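Local atomic coordinates of dehydrogenase (PDB entry 3UOE), a protein that probably acts as an oxidoreductase of the LDH2/MDH2 (malate/L-lactate dehydrogenase) family. Residues A[40-45]-A[77-82]. Sequence-based numbering, arbitrary orientation.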
loop_
_atom_site.group_PDB
_atom_site.type_symbol
_atom_site.label_atom_id
_atom_site.label_comp_id
_atom_site.label_asym_id
_atom_site.label_seq_id
_atom_site.Cartn_x
_atom_site.Cartn_y
_atom_site.Cartn_z
ATOM N N GLU A 40 -15.255 31.738 0.914
ATOM C CA GLU A 40 -14.977 33.032 0.313
ATOM C C GLU A 40 -15.023 34.173 1.324
ATOM O O GLU A 40 -14.271 35.137 1.203
ATOM C CB GLU A 40 -15.911 33.299 -0.871
ATOM C CG GLU A 40 -15.659 32.365 -2.043
ATOM C CD GLU A 40 -16.600 32.598 -3.209
ATOM O OE1 GLU A 40 -17.680 33.196 -3.014
ATOM O OE2 GLU A 40 -16.251 32.171 -4.330
ATOM N N LYS A 41 -15.893 34.069 2.321
ATOM C CA LYS A 41 -15.912 35.063 3.394
ATOM C C LYS A 41 -14.539 35.147 4.065
ATOM O O LYS A 41 -14.222 36.115 4.736
ATOM C CB LYS A 41 -16.966 34.709 4.444
ATOM C CG LYS A 41 -18.381 35.162 4.112
ATOM C CD LYS A 41 -19.389 34.588 5.112
ATOM C CE LYS A 41 -20.697 35.376 5.104
ATOM N NZ LYS A 41 -21.176 35.662 3.719
ATOM N N ARG A 42 -13.725 34.120 3.889
ATOM C CA ARG A 42 -12.410 34.100 4.506
ATOM C C ARG A 42 -11.277 34.487 3.535
ATOM O O ARG A 42 -10.084 34.356 3.856
ATOM C CB ARG A 42 -12.185 32.733 5.160
ATOM C CG ARG A 42 -12.807 32.671 6.557
ATOM C CD ARG A 42 -13.736 31.483 6.780
ATOM N NE ARG A 42 -14.321 31.545 8.121
ATOM C CZ ARG A 42 -15.603 31.804 8.380
ATOM N NH1 ARG A 42 -16.482 31.991 7.396
ATOM N NH2 ARG A 42 -16.009 31.851 9.638
ATOM N N GLY A 43 -11.648 34.989 2.358
ATOM C CA GLY A 43 -10.656 35.447 1.398
ATOM C C GLY A 43 -10.118 34.355 0.481
ATOM O O GLY A 43 -9.188 34.583 -0.289
ATOM N N VAL A 44 -10.698 33.163 0.567
ATOM C CA VAL A 44 -10.312 32.068 -0.312
ATOM C C VAL A 44 -10.780 32.352 -1.740
ATOM O O VAL A 44 -11.952 32.626 -1.959
ATOM C CB VAL A 44 -10.909 30.736 0.173
ATOM C CG1 VAL A 44 -10.658 29.591 -0.851
ATOM C CG2 VAL A 44 -10.374 30.399 1.578
ATOM N N PRO A 45 -9.855 32.290 -2.711
ATOM C CA PRO A 45 -10.184 32.546 -4.123
ATOM C C PRO A 45 -11.321 31.625 -4.577
ATOM O O PRO A 45 -11.416 30.494 -4.090
ATOM C CB PRO A 45 -8.886 32.189 -4.866
ATOM C CG PRO A 45 -7.812 32.218 -3.830
ATOM C CD PRO A 45 -8.460 31.849 -2.531
ATOM N N SER A 77 -12.612 27.810 10.897
ATOM C CA SER A 77 -12.030 28.331 12.131
ATOM C C SER A 77 -10.516 28.544 11.991
ATOM O O SER A 77 -9.966 29.553 12.438
ATOM C CB SER A 77 -12.343 27.383 13.296
ATOM O OG SER A 77 -11.909 27.923 14.517
ATOM N N ARG A 78 -9.851 27.585 11.362
ATOM C CA ARG A 78 -8.410 27.663 11.176
ATOM C C ARG A 78 -8.032 28.826 10.263
ATOM O O ARG A 78 -7.000 29.466 10.442
ATOM C CB ARG A 78 -7.866 26.336 10.644
ATOM C CG ARG A 78 -7.953 25.189 11.654
ATOM C CD ARG A 78 -7.353 23.883 11.106
ATOM N NE ARG A 78 -5.930 24.029 10.818
ATOM C CZ ARG A 78 -4.964 23.938 11.728
ATOM N NH1 ARG A 78 -5.259 23.679 13.002
ATOM N NH2 ARG A 78 -3.698 24.093 11.359
ATOM N N LEU A 79 -8.883 29.098 9.287
ATOM C CA LEU A 79 -8.680 30.233 8.410
ATOM C C LEU A 79 -8.807 31.543 9.184
ATOM O O LEU A 79 -7.942 32.410 9.090
ATOM C CB LEU A 79 -9.692 30.188 7.266
ATOM C CG LEU A 79 -9.434 29.122 6.201
ATOM C CD1 LEU A 79 -10.684 28.851 5.388
ATOM C CD2 LEU A 79 -8.250 29.511 5.297
ATOM N N ASP A 80 -9.890 31.674 9.947
ATOM C CA ASP A 80 -10.140 32.864 10.758
ATOM C C ASP A 80 -9.001 33.145 11.739
ATOM O O ASP A 80 -8.828 34.272 12.201
ATOM C CB ASP A 80 -11.424 32.687 11.572
ATOM C CG ASP A 80 -12.676 32.820 10.732
ATOM O OD1 ASP A 80 -12.640 33.485 9.667
ATOM O OD2 ASP A 80 -13.710 32.262 11.148
ATOM N N LYS A 81 -8.249 32.112 12.089
ATOM C CA LYS A 81 -7.292 32.250 13.172
ATOM C C LYS A 81 -5.871 32.342 12.660
ATOM O O LYS A 81 -4.934 32.414 13.447
ATOM C CB LYS A 81 -7.439 31.105 14.172
ATOM C CG LYS A 81 -8.720 31.183 15.006
ATOM C CD LYS A 81 -8.799 30.011 15.976
ATOM C CE LYS A 81 -10.052 30.061 16.842
ATOM N NZ LYS A 81 -10.057 31.211 17.791
ATOM N N GLY A 82 -5.715 32.340 11.342
ATOM C CA GLY A 82 -4.396 32.458 10.741
ATOM C C GLY A 82 -3.580 31.176 10.783
ATOM O O GLY A 82 -2.367 31.186 10.558
#
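Asp80 OD2 accepts a 2.8 Å hydrogen bond from Arg42 NH2, a bond that forms part of a salt bridge between the loop after one helix and the end of another. The carboxylate offers the syn lone pair of OD2 at the guanidinium edge, but the fit is imperfect: the oxygen lies somewhat out of the guanidinium plane, and the N-H···O angle is 145°. The two flat groups are turned 39° against each other. Asp80 OD1 stays close by, 3.0 Å from Arg42 NE, whereas the weak hydrogen bond of NE goes to Leu76 O, one turn before Asp80 in helix 72-80. NH1 reaches back, also weakly, to Leu38 O. A bend at chi2 (128°) swings the arginine chain across to Asp80, and its CG passes 4.0 Å from Leu79 CB. The loop leaving helix 28-41 thus meets the C-terminal end of helix 72-80, which is closed by a Schellman motif in which Gly82, with positive phi, donates from its N to Leu79 O. With an alanine in place of Arg42, Asp80 is likely to lose its cationic mate and the flank of Leu79 to be uncovered. On the buried side, Val44 CG2 rests 4.1 Å from Leu79 CD1, the two side chains crossing nearly at right angles. Val44 also touches Ala49 of helix 46-61, and Pro45 is the N-cap residue of that helix.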